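Local coordinates for carbonic anhydrase (Neosartorya fumigata, PDB 7COI), which probably catalyses the reversible hydration of carbon dioxide to hydrogencarbonate, as a zinc-dependent beta-class carbonic anhydrase, at residues Cys173-Cys178 and Tyr257-Gly262; Ala144-Pro149 and Glu225-Glu230. All coordinates share one frame; numbering follows the deposited sequence.

In the fold
Both contacts lie close to the zinc site of one subunit, their centres about 15 Å apart, and they touch each other. Contact 1 is at the C-terminal ends of the neighbouring parallel strands 169-175 and 251-257 of the mixed sheet. Contact 2 sets the loop that follows strand 137-142 against helix 216-236. Along the chain the segments alternate, 144-149, 173-178, 225-230 and 257-262, so the two connections interlock. They meet directly where Gly174 packs on Asn145 and Val228, and Cys178 on Ala144. The strand end and the loop after it, which supply zinc ligands His175 and Cys178, are therefore bordered by both the loop and the helix of contact 2.

Contact 1. Residues Cys173-Cys178 and Tyr257-Gly262; sequences CGHTKC and YDVGSG. With ZN (zinc ion), chain F.
Tyr257 begins the pairing with its backbone N as donor to Gly174 O (2.9 Å), and its carbonyl O then accepts from Thr176 N at 3.0 Å, with Tyr257 and His175 forming a parallel beta bridge. With CG anti to the backbone N (chi1 180°), the tyrosine presents its ring edge to His175 CB, while its own CB rests against Cys173 SG. Asp258 shapes a turn: OD1 accepts from Gly260 N, an Asx turn, and also accepts a hydrogen bond from a water that lies 2.7 Å from Thr176 OG1. Val259 follows, its backbone N-H pointing to Thr176 OG1 (3.2 Å). Its two methyls divide the work, CG1 lying obliquely against the His175 ring near ND1 (3.6 Å) and CG2 reaching Thr176 OG1 and Lys177 CG. Across that ring NE2 binds the zinc ion at 2.1 Å, and Cys178 SG and Cys119 are further ligands. The ND1 hydrogen makes a weak bond to Thr176 O, consistent with NE2 being the nitrogen left to bind the metal. Strand pairing thus grips the backbone on either side of His175 in sequence, while an apolar methyl and a weak hydrogen bond bear on its ring.

Contact 2. Residues Ala144-Pro149 and Glu225-Glu230; sequences ANVIHP and ELNVKE
The carboxamides of Asn145 and Asn227 meet obliquely, their planes 41° apart, and bring two amide nitrogens to within 3.4 Å of each other, ND2 to ND2. Both are donors, so this approach is not a hydrogen bond; a shared water reconciles them, accepting from Asn145 ND2 and from Asn227 ND2, each at 3.0 Å. Asn227 extends from helix 216-236 toward the loop, its CG anti to the backbone N (chi1 -177°), which carries the amide across to the 144-149 backbone. There ND2 comes within 2.8 Å of Ala144 O, but the bond is weak because the angle at the hydrogen is only 122°. The same nitrogen lies beside Val146 CG2, whose side chain runs at about a right angle to that of Asn227. At the other end of this amide, OD1 accepts from a second water, which in turn accepts from Ile147 N at 2.8 Å. A third water donates to both backbone carbonyls, reaching Asn145 O at 2.6 Å and Asn227 O at 2.8 Å. Val228 adds an apolar side to the pairing, with CG2 against Asn145 ND2 at 3.8 Å. Around this meeting of amides, Leu200 of helix 193-206 packs on both Ala144 and Asn227, while Asn145 touches Cys119, a zinc ligand, and Ala144 touches Cys178, another. With ND2 donating and OD1 accepting, these partners are consistent with one rotation of the Asn227 amide. The chemistry is that of a buried, hydrated polar seam: waters supply acceptors to the crowded N-H groups and donors to the carbonyls, joining helix to loop beside the metal site largely through solvent bridges.

Contact 1. Residues Cys173-Cys178 and Tyr257-Gly262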
ATOM      1  N   CYS A 173       4.888 -19.682   7.688  1.00 16.01           N
ATOM      2  CA  CYS A 173       6.158 -20.242   8.166  1.00 16.41           C
ATOM      3  C   CYS A 173       7.101 -19.097   8.481  1.00 16.03           C
ATOM      4  O   CYS A 173       7.524 -18.399   7.558  1.00 16.74           O
ATOM      5  CB  CYS A 173       6.730 -21.212   7.139  1.00 17.57           C
ATOM      6  SG  CYS A 173       8.227 -22.022   7.748  1.00 18.83           S
ATOM      7  N   GLY A 174       7.403 -18.931   9.769  1.00 15.38           N
ATOM      8  CA  GLY A 174       8.529 -18.105  10.238  1.00 14.59           C
ATOM      9  C   GLY A 174       9.788 -18.938  10.341  1.00 14.88           C
ATOM     10  O   GLY A 174       9.754 -20.147  10.037  1.00 15.49           O
ATOM     11  N   HIS A 175      10.915 -18.335  10.709  1.00 14.56           N
ATOM     12  CA  HIS A 175      12.163 -19.136  10.737  1.00 16.92           C
ATOM     13  C   HIS A 175      13.093 -18.544  11.787  1.00 16.47           C
ATOM     14  O   HIS A 175      12.930 -17.378  12.204  1.00 17.65           O
ATOM     15  CB  HIS A 175      12.785 -19.317   9.342  1.00 17.70           C
ATOM     16  CG  HIS A 175      13.309 -18.020   8.855  1.00 17.49           C
ATOM     17  ND1 HIS A 175      14.668 -17.729   8.894  1.00 17.19           N
ATOM     18  CD2 HIS A 175      12.669 -16.919   8.406  1.00 16.23           C
ATOM     19  CE1 HIS A 175      14.869 -16.511   8.472  1.00 17.74           C
ATOM     20  NE2 HIS A 175      13.668 -16.034   8.150  1.00 15.70           N
ATOM     21  N   THR A 176      14.014 -19.377  12.246  1.00 18.07           N
ATOM     22  CA  THR A 176      15.085 -18.967  13.172  1.00 19.08           C
ATOM     23  C   THR A 176      16.066 -18.093  12.392  1.00 19.55           C
ATOM     24  O   THR A 176      16.228 -18.291  11.147  1.00 19.17           O
ATOM     25  CB  THR A 176      15.725 -20.202  13.830  1.00 19.73           C
ATOM     26  OG1 THR A 176      16.402 -20.956  12.823  1.00 21.06           O
ATOM     27  CG2 THR A 176      14.702 -21.061  14.529  1.00 22.55           C
ATOM     28  N   LYS A 177      16.747 -17.190  13.093  1.00 18.75           N
ATOM     29  CA  LYS A 177      17.777 -16.290  12.499  1.00 21.45           C
ATOM     30  C   LYS A 177      17.139 -15.376  11.435  1.00 19.32           C
ATOM     31  O   LYS A 177      17.787 -15.124  10.420  1.00 20.25           O
ATOM     32  CB  LYS A 177      18.907 -17.116  11.896  1.00 26.42           C
ATOM     33  CG  LYS A 177      19.472 -18.191  12.825  1.00 31.20           C
ATOM     34  CD  LYS A 177      20.224 -17.604  13.976  1.00 37.23           C
ATOM     35  CE  LYS A 177      21.587 -17.075  13.562  1.00 45.70           C
ATOM     36  NZ  LYS A 177      21.926 -15.756  14.165  1.00 52.06           N
ATOM     37  N   CYS A 178      15.902 -14.944  11.645  1.00 19.07           N
ATOM     38  CA  CYS A 178      15.180 -14.030  10.700  1.00 19.34           C
ATOM     39  C   CYS A 178      15.711 -12.617  10.874  1.00 19.54           C
ATOM     40  O   CYS A 178      15.477 -12.033  11.933  1.00 17.61           O
ATOM     41  CB  CYS A 178      13.670 -14.080  10.902  1.00 17.66           C
ATOM     42  SG  CYS A 178      12.801 -13.058   9.684  1.00 17.18           S
ATOM     43  N   TYR A 257      10.655 -22.742  10.847  1.00 20.20           N
ATOM     44  CA  TYR A 257      11.721 -23.448  10.111  1.00 18.23           C
ATOM     45  C   TYR A 257      13.027 -23.173  10.823  1.00 19.32           C
ATOM     46  O   TYR A 257      13.382 -22.014  10.986  1.00 17.72           O
ATOM     47  CB  TYR A 257      11.795 -22.989   8.657  1.00 17.28           C
ATOM     48  CG  TYR A 257      12.877 -23.676   7.873  1.00 17.41           C
ATOM     49  CD1 TYR A 257      12.833 -25.054   7.691  1.00 17.53           C
ATOM     50  CD2 TYR A 257      14.000 -22.985   7.407  1.00 17.34           C
ATOM     51  CE1 TYR A 257      13.828 -25.702   6.986  1.00 18.76           C
ATOM     52  CE2 TYR A 257      14.999 -23.634   6.699  1.00 17.90           C
ATOM     53  CZ  TYR A 257      14.910 -25.000   6.484  1.00 19.48           C
ATOM     54  OH  TYR A 257      15.894 -25.675   5.810  1.00 21.26           O
ATOM     55  N   ASP A 258      13.746 -24.232  11.213  1.00 20.79           N
ATOM     56  CA  ASP A 258      15.076 -24.101  11.860  1.00 20.41           C
ATOM     57  C   ASP A 258      16.108 -24.136  10.734  1.00 21.37           C
ATOM     58  O   ASP A 258      16.313 -25.229  10.121  1.00 22.63           O
ATOM     59  CB  ASP A 258      15.263 -25.217  12.902  1.00 24.66           C
ATOM     60  CG  ASP A 258      16.538 -25.115  13.705  1.00 31.12           C
ATOM     61  OD1 ASP A 258      17.527 -24.598  13.174  1.00 28.06           O
ATOM     62  OD2 ASP A 258      16.511 -25.534  14.868  1.00 38.06           O
ATOM     63  N   VAL A 259      16.736 -23.003  10.435  1.00 20.61           N
ATOM     64  CA  VAL A 259      17.668 -22.909   9.274  1.00 23.90           C
ATOM     65  C   VAL A 259      18.907 -23.774   9.528  1.00 25.19           C
ATOM     66  O   VAL A 259      19.605 -24.076   8.551  1.00 33.91           O
ATOM     67  CB  VAL A 259      18.049 -21.454   8.959  1.00 22.51           C
ATOM     68  CG1 VAL A 259      16.816 -20.650   8.584  1.00 22.28           C
ATOM     69  CG2 VAL A 259      18.792 -20.811  10.112  1.00 23.71           C
ATOM     70  N   GLY A 260      19.185 -24.123  10.785  1.00 27.94           N
ATOM     71  CA  GLY A 260      20.375 -24.913  11.172  1.00 29.39           C
ATOM     72  C   GLY A 260      20.176 -26.418  11.025  1.00 28.10           C
ATOM     73  O   GLY A 260      21.179 -27.107  10.841  1.00 25.82           O
ATOM     74  N   SER A 261      18.937 -26.920  11.071  1.00 25.98           N
ATOM     75  CA  SER A 261      18.626 -28.372  11.079  1.00 23.98           C
ATOM     76  C   SER A 261      17.826 -28.782   9.830  1.00 23.55           C
ATOM     77  O   SER A 261      17.861 -29.946   9.456  1.00 22.80           O
ATOM     78  CB  SER A 261      17.882 -28.693  12.342  1.00 25.02           C
ATOM     79  OG  SER A 261      16.552 -28.233  12.257  1.00 21.50           O
ATOM     80  N   GLY A 262      17.086 -27.863   9.198  1.00 20.97           N
ATOM     81  CA  GLY A 262      16.209 -28.192   8.072  1.00 19.51           C
ATOM     82  C   GLY A 262      14.831 -28.645   8.503  1.00 18.36           C
ATOM     83  O   GLY A 262      14.003 -28.989   7.615  1.00 19.57           O
TER
HETATM   84 ZN    ZN F 302      13.360 -13.980   7.636  1.00 17.55          ZN
HETATM   85  O   HOH W   1      18.427 -22.235  14.003  1.00 32.12           O

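Contact 2. Residues Ala144-Pro149 and Glu225-Glu230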
ATOM      1  N   ALA A 144      10.199 -11.238   6.501  1.00 12.60           N
ATOM      2  CA  ALA A 144       9.763 -11.752   7.820  1.00 13.63           C
ATOM      3  C   ALA A 144       8.319 -12.242   7.790  1.00 14.37           C
ATOM      4  O   ALA A 144       7.680 -12.283   8.863  1.00 14.44           O
ATOM      5  CB  ALA A 144       9.914 -10.672   8.863  1.00 13.77           C
ATOM      6  N   ASN A 145       7.828 -12.715   6.637  1.00 14.36           N
ATOM      7  CA  ASN A 145       6.514 -13.415   6.565  1.00 15.04           C
ATOM      8  C   ASN A 145       5.479 -12.567   7.329  1.00 15.69           C
ATOM      9  O   ASN A 145       4.641 -13.139   8.035  1.00 15.51           O
ATOM     10  CB  ASN A 145       6.622 -14.882   7.046  1.00 14.25           C
ATOM     11  CG  ASN A 145       7.308 -15.117   8.389  1.00 14.81           C
ATOM     12  OD1 ASN A 145       8.521 -15.234   8.448  1.00 13.73           O
ATOM     13  ND2 ASN A 145       6.525 -15.227   9.461  1.00 13.09           N
ATOM     14  N   VAL A 146       5.452 -11.250   7.102  1.00 15.51           N
ATOM     15  CA  VAL A 146       4.548 -10.310   7.821  1.00 16.45           C
ATOM     16  C   VAL A 146       3.240 -10.204   7.046  1.00 18.17           C
ATOM     17  O   VAL A 146       3.263 -10.035   5.819  1.00 14.61           O
ATOM     18  CB  VAL A 146       5.200  -8.930   8.018  1.00 17.21           C
ATOM     19  CG1 VAL A 146       4.236  -7.911   8.614  1.00 17.82           C
ATOM     20  CG2 VAL A 146       6.425  -9.046   8.885  1.00 17.22           C
ATOM     21  N   ILE A 147       2.122 -10.326   7.754  1.00 15.79           N
ATOM     22  CA  ILE A 147       0.775 -10.076   7.183  1.00 18.12           C
ATOM     23  C   ILE A 147       0.286  -8.728   7.671  1.00 19.65           C
ATOM     24  O   ILE A 147      -0.223  -8.644   8.808  1.00 22.31           O
ATOM     25  CB  ILE A 147      -0.224 -11.202   7.508  1.00 22.58           C
ATOM     26  CG1 ILE A 147       0.376 -12.580   7.215  1.00 26.03           C
ATOM     27  CG2 ILE A 147      -1.534 -10.969   6.782  1.00 22.74           C
ATOM     28  CD1 ILE A 147      -0.587 -13.579   6.659  1.00 32.53           C
ATOM     29  N   HIS A 148       0.427  -7.694   6.843  1.00 18.01           N
ATOM     30  CA  HIS A 148      -0.255  -6.402   7.052  1.00 17.72           C
ATOM     31  C   HIS A 148      -1.680  -6.621   6.592  1.00 19.25           C
ATOM     32  O   HIS A 148      -1.875  -7.030   5.457  1.00 18.11           O
ATOM     33  CB  HIS A 148       0.386  -5.282   6.231  1.00 18.02           C
ATOM     34  CG  HIS A 148       1.762  -4.923   6.667  1.00 16.57           C
ATOM     35  ND1 HIS A 148       2.005  -3.846   7.478  1.00 16.49           N
ATOM     36  CD2 HIS A 148       2.967  -5.447   6.339  1.00 17.28           C
ATOM     37  CE1 HIS A 148       3.316  -3.753   7.654  1.00 15.48           C
ATOM     38  NE2 HIS A 148       3.916  -4.702   6.976  1.00 15.13           N
ATOM     39  N   PRO A 149      -2.694  -6.355   7.437  1.00 20.59           N
ATOM     40  CA  PRO A 149      -4.080  -6.630   7.066  1.00 20.97           C
ATOM     41  C   PRO A 149      -4.501  -6.066   5.705  1.00 20.87           C
ATOM     42  O   PRO A 149      -5.161  -6.772   4.985  1.00 20.98           O
ATOM     43  CB  PRO A 149      -4.870  -5.933   8.187  1.00 23.24           C
ATOM     44  CG  PRO A 149      -3.950  -5.997   9.384  1.00 24.11           C
ATOM     45  CD  PRO A 149      -2.562  -5.810   8.806  1.00 23.11           C
ATOM     46  N   GLU A 225       7.891 -16.429  16.510  1.00 20.84           N
ATOM     47  CA  GLU A 225       6.678 -17.228  16.851  1.00 23.06           C
ATOM     48  C   GLU A 225       5.474 -16.306  17.033  1.00 18.42           C
ATOM     49  O   GLU A 225       4.400 -16.656  16.540  1.00 19.84           O
ATOM     50  CB  GLU A 225       6.873 -18.024  18.145  1.00 24.43           C
ATOM     51  CG  GLU A 225       7.983 -19.038  18.029  1.00 25.80           C
ATOM     52  CD  GLU A 225       8.334 -19.760  19.318  1.00 32.17           C
ATOM     53  OE1 GLU A 225       8.049 -19.209  20.395  1.00 36.63           O
ATOM     54  OE2 GLU A 225       8.932 -20.845  19.232  1.00 31.97           O
ATOM     55  N   LEU A 226       5.635 -15.213  17.782  1.00 21.24           N
ATOM     56  CA  LEU A 226       4.532 -14.253  18.031  1.00 21.31           C
ATOM     57  C   LEU A 226       4.071 -13.675  16.686  1.00 17.66           C
ATOM     58  O   LEU A 226       2.865 -13.526  16.486  1.00 17.20           O
ATOM     59  CB  LEU A 226       5.001 -13.159  18.988  1.00 21.05           C
ATOM     60  CG  LEU A 226       5.188 -13.594  20.446  1.00 23.07           C
ATOM     61  CD1 LEU A 226       5.889 -12.481  21.164  1.00 22.34           C
ATOM     62  CD2 LEU A 226       3.856 -13.951  21.089  1.00 24.09           C
ATOM     63  N   ASN A 227       5.004 -13.462  15.763  1.00 18.97           N
ATOM     64  CA  ASN A 227       4.697 -12.920  14.406  1.00 17.18           C
ATOM     65  C   ASN A 227       3.885 -13.933  13.608  1.00 16.60           C
ATOM     66  O   ASN A 227       2.908 -13.532  12.906  1.00 15.68           O
ATOM     67  CB  ASN A 227       5.985 -12.498  13.712  1.00 16.45           C
ATOM     68  CG  ASN A 227       5.718 -11.886  12.360  1.00 17.68           C
ATOM     69  OD1 ASN A 227       4.858 -11.013  12.258  1.00 16.69           O
ATOM     70  ND2 ASN A 227       6.419 -12.383  11.337  1.00 15.02           N
ATOM     71  N   VAL A 228       4.243 -15.224  13.665  1.00 17.95           N
ATOM     72  CA  VAL A 228       3.476 -16.272  12.944  1.00 16.50           C
ATOM     73  C   VAL A 228       2.069 -16.294  13.541  1.00 17.11           C
ATOM     74  O   VAL A 228       1.104 -16.335  12.792  1.00 17.19           O
ATOM     75  CB  VAL A 228       4.165 -17.652  13.026  1.00 16.84           C
ATOM     76  CG1 VAL A 228       3.241 -18.751  12.534  1.00 18.41           C
ATOM     77  CG2 VAL A 228       5.496 -17.662  12.256  1.00 16.69           C
ATOM     78  N   LYS A 229       1.945 -16.259  14.856  1.00 18.09           N
ATOM     79  CA  LYS A 229       0.596 -16.373  15.487  1.00 20.55           C
ATOM     80  C   LYS A 229      -0.263 -15.158  15.124  1.00 18.27           C
ATOM     81  O   LYS A 229      -1.445 -15.316  14.840  1.00 19.81           O
ATOM     82  CB  LYS A 229       0.773 -16.555  16.991  1.00 22.65           C
ATOM     83  CG  LYS A 229       1.251 -17.940  17.385  1.00 28.40           C
ATOM     84  CD  LYS A 229       1.741 -17.994  18.827  1.00 34.71           C
ATOM     85  CE  LYS A 229       2.283 -19.351  19.229  1.00 40.02           C
ATOM     86  NZ  LYS A 229       2.970 -19.305  20.541  1.00 46.72           N
ATOM     87  N   GLU A 230       0.308 -13.964  15.143  1.00 19.16           N
ATOM     88  CA  GLU A 230      -0.383 -12.708  14.783  1.00 19.81           C
ATOM     89  C   GLU A 230      -0.762 -12.765  13.303  1.00 17.85           C
ATOM     90  O   GLU A 230      -1.887 -12.312  12.949  1.00 19.03           O
ATOM     91  CB  GLU A 230       0.487 -11.490  15.115  1.00 24.09           C
ATOM     92  CG  GLU A 230      -0.303 -10.186  15.088  1.00 29.80           C
ATOM     93  CD  GLU A 230      -1.423 -10.098  16.127  1.00 36.14           C
ATOM     94  OE1 GLU A 230      -1.335 -10.843  17.143  1.00 39.15           O
ATOM     95  OE2 GLU A 230      -2.371  -9.290  15.911  1.00 40.98           O
TER
HETATM   96  O   HOH W   2       7.917 -14.857  12.036  1.00 18.07           O
HETATM   97  O   HOH W   3       3.171 -13.715  10.077  1.00 23.49           O
HETATM   98  O   HOH W   4       2.370 -10.841  10.494  1.00 25.65           O